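Local coordinates for putative cell adhesion protein (Bacteroides thetaiotaomicron, PDB 4DGU), which is a putative fimbrial adhesin of the fimbrillin-like family, probably a component of pili, and binds zinc ions, at residues F79-P84 against L123-M128. Residues are numbered along the deposited sequence; the frame is centred on the assembly and turned at random.
Sequences FYAHYP and LKFKRM
Ala-81 meets Leu-123 and Phe-125 at once: its CB lies 3.8 Å from Leu-123 CD1 and is equally close to the Phe-125 ring, at CZ. The methyl is therefore the small bump of strand 79-83, and the hollow that takes it is bounded by a leucine branch and the far end of an aromatic ring. Both Leu-123 and Phe-125 hold CG anti to the carbonyl carbon (chi1 -74° and -79°), beside the backbone N; in Leu-123 a chi2 of 165° then directs the branches. Both leucine methyls border Ala-81 CB, CD2 at 4.2 Å, and CD2 also reaches Phe-79 CB at 4.2 Å. The Phe-79 ring extends past the contact to meet that of Phe-14. At the opposite end, Phe-125 CE2 lies 4.2 Å from Tyr-83 CB, and the ring meets Ala-81 and Tyr-83 obliquely. Tyr-83 offers its CB here, while its ring runs on and its OH is hydrogen-bonded to Glu-44 OE1. These side-chain contacts join apolar groups; CE2 of Phe-125 also passes 3.9 Å from the carbonyl oxygen Ala-81 O. The strand axes come within 8.1 Å, their N-to-C directions 46° apart. Strand 108-114 pairs antiparallel with both strands in one mixed sheet, so they meet through side chains across this intervening strand. Ile-46 of strand 45-50 touches Ala-81, Tyr-83 and Leu-123, while Ile-16 and Ile-18 of strand 13-20 pack on Leu-123 and Phe-125 respectively, extending this buried core of the fimbrillin-like fold.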
loop_
_atom_site.group_PDB
_atom_site.type_symbol
_atom_site.label_atom_id
_atom_site.label_comp_id
_atom_site.label_asym_id
_atom_site.label_seq_id
_atom_site.Cartn_x
_atom_site.Cartn_y
_atom_site.Cartn_z
ATOM N N PHE A 79 -1.052 23.277 -28.314
ATOM C CA PHE A 79 0.375 23.501 -28.336
ATOM C C PHE A 79 1.070 22.410 -27.515
ATOM O O PHE A 79 0.472 21.863 -26.601
ATOM C CB PHE A 79 0.729 24.893 -27.808
ATOM C CG PHE A 79 0.179 26.018 -28.636
ATOM C CD1 PHE A 79 0.865 26.481 -29.751
ATOM C CD2 PHE A 79 -1.031 26.625 -28.301
ATOM C CE1 PHE A 79 0.339 27.508 -30.536
ATOM C CE2 PHE A 79 -1.544 27.652 -29.070
ATOM C CZ PHE A 79 -0.855 28.085 -30.189
ATOM N N TYR A 80 2.319 22.080 -27.886
ATOM C CA TYR A 80 3.180 21.074 -27.277
ATOM C C TYR A 80 4.531 21.678 -27.070
ATOM O O TYR A 80 5.015 22.375 -27.959
ATOM C CB TYR A 80 3.284 19.830 -28.165
ATOM C CG TYR A 80 1.954 19.163 -28.418
ATOM C CD1 TYR A 80 1.398 18.297 -27.482
ATOM C CD2 TYR A 80 1.229 19.423 -29.583
ATOM C CE1 TYR A 80 0.169 17.679 -27.707
ATOM C CE2 TYR A 80 0.007 18.798 -29.827
ATOM C CZ TYR A 80 -0.521 17.924 -28.884
ATOM O OH TYR A 80 -1.748 17.330 -29.084
ATOM N N ALA A 81 5.156 21.447 -25.912
ATOM C CA ALA A 81 6.454 22.043 -25.643
ATOM C C ALA A 81 7.383 21.112 -24.878
ATOM O O ALA A 81 6.942 20.395 -23.981
ATOM C CB ALA A 81 6.275 23.346 -24.869
ATOM N N HIS A 82 8.678 21.160 -25.214
ATOM C CA HIS A 82 9.749 20.423 -24.543
ATOM C C HIS A 82 10.691 21.379 -23.841
ATOM O O HIS A 82 11.041 22.414 -24.397
ATOM C CB HIS A 82 10.552 19.556 -25.534
ATOM C CG HIS A 82 9.809 18.370 -26.056
ATOM N ND1 HIS A 82 9.867 17.137 -25.425
ATOM C CD2 HIS A 82 9.012 18.270 -27.146
ATOM C CE1 HIS A 82 9.110 16.327 -26.149
ATOM N NE2 HIS A 82 8.568 16.964 -27.192
ATOM N N TYR A 83 11.082 21.031 -22.610
ATOM C CA TYR A 83 12.072 21.751 -21.828
ATOM C C TYR A 83 13.002 20.743 -21.163
ATOM O O TYR A 83 12.529 19.888 -20.437
ATOM C CB TYR A 83 11.503 22.728 -20.783
ATOM C CG TYR A 83 12.636 23.460 -20.096
ATOM C CD1 TYR A 83 13.334 24.475 -20.751
ATOM C CD2 TYR A 83 13.105 23.044 -18.848
ATOM C CE1 TYR A 83 14.443 25.082 -20.166
ATOM C CE2 TYR A 83 14.220 23.641 -18.254
ATOM C CZ TYR A 83 14.879 24.667 -18.914
ATOM O OH TYR A 83 15.969 25.265 -18.335
ATOM N N PRO A 84 14.329 20.822 -21.397
ATOM C CA PRO A 84 15.054 21.784 -22.269
ATOM C C PRO A 84 14.689 21.625 -23.764
ATOM O O PRO A 84 14.080 20.617 -24.141
ATOM C CB PRO A 84 16.530 21.437 -22.003
ATOM C CG PRO A 84 16.546 20.678 -20.697
ATOM C CD PRO A 84 15.263 19.895 -20.732
ATOM N N LEU A 123 1.062 27.151 -20.766
ATOM C CA LEU A 123 1.559 25.803 -20.982
ATOM C C LEU A 123 1.608 25.076 -19.653
ATOM O O LEU A 123 2.250 25.570 -18.719
ATOM C CB LEU A 123 2.961 25.802 -21.645
ATOM C CG LEU A 123 3.036 26.143 -23.119
ATOM C CD1 LEU A 123 4.440 26.437 -23.495
ATOM C CD2 LEU A 123 2.527 24.988 -23.990
ATOM N N LYS A 124 0.928 23.902 -19.582
ATOM C CA LYS A 124 0.850 23.045 -18.380
ATOM C C LYS A 124 1.908 21.950 -18.483
ATOM O O LYS A 124 1.709 20.930 -19.167
ATOM C CB LYS A 124 -0.564 22.442 -18.184
ATOM C CG LYS A 124 -1.734 23.445 -18.259
ATOM C CD LYS A 124 -1.921 24.243 -16.990
ATOM C CE LYS A 124 -3.320 24.797 -16.863
ATOM N NZ LYS A 124 -4.285 23.777 -16.346
ATOM N N PHE A 125 3.044 22.171 -17.788
ATOM C CA PHE A 125 4.151 21.243 -17.835
ATOM C C PHE A 125 4.060 20.075 -16.831
ATOM O O PHE A 125 3.793 20.252 -15.634
ATOM C CB PHE A 125 5.470 21.980 -17.611
ATOM C CG PHE A 125 5.960 22.695 -18.847
ATOM C CD1 PHE A 125 5.565 24.004 -19.117
ATOM C CD2 PHE A 125 6.818 22.058 -19.747
ATOM C CE1 PHE A 125 6.028 24.660 -20.263
ATOM C CE2 PHE A 125 7.266 22.716 -20.894
ATOM C CZ PHE A 125 6.871 24.011 -21.143
ATOM N N LYS A 126 4.260 18.870 -17.363
ATOM C CA LYS A 126 4.463 17.626 -16.654
ATOM C C LYS A 126 5.991 17.408 -16.547
ATOM O O LYS A 126 6.686 17.716 -17.518
ATOM C CB LYS A 126 3.832 16.451 -17.437
ATOM C CG LYS A 126 2.327 16.465 -17.589
ATOM C CD LYS A 126 1.856 15.300 -18.445
ATOM C CE LYS A 126 0.349 15.242 -18.614
ATOM N NZ LYS A 126 -0.014 14.225 -19.647
ATOM N N ARG A 127 6.518 16.876 -15.414
ATOM C CA ARG A 127 7.931 16.476 -15.316
ATOM C C ARG A 127 7.949 14.997 -15.728
ATOM O O ARG A 127 7.245 14.194 -15.100
ATOM C CB ARG A 127 8.531 16.721 -13.919
ATOM C CG ARG A 127 10.029 16.386 -13.808
ATOM C CD ARG A 127 10.664 16.932 -12.545
ATOM N NE ARG A 127 10.911 18.376 -12.623
ATOM C CZ ARG A 127 10.196 19.320 -12.003
ATOM N NH1 ARG A 127 9.199 18.989 -11.204
ATOM N NH2 ARG A 127 10.501 20.602 -12.159
HETATM N N MSE A 128 8.656 14.664 -16.839
HETATM C CA MSE A 128 8.693 13.314 -17.439
HETATM C C MSE A 128 9.776 12.436 -16.820
HETATM O O MSE A 128 9.699 11.203 -16.916
HETATM C CB MSE A 128 8.857 13.375 -18.969
HETATM C CG MSE A 128 7.956 14.415 -19.662
HETATM SE SE MSE A 128 6.083 14.323 -19.128
HETATM C CE MSE A 128 5.574 12.516 -19.821
#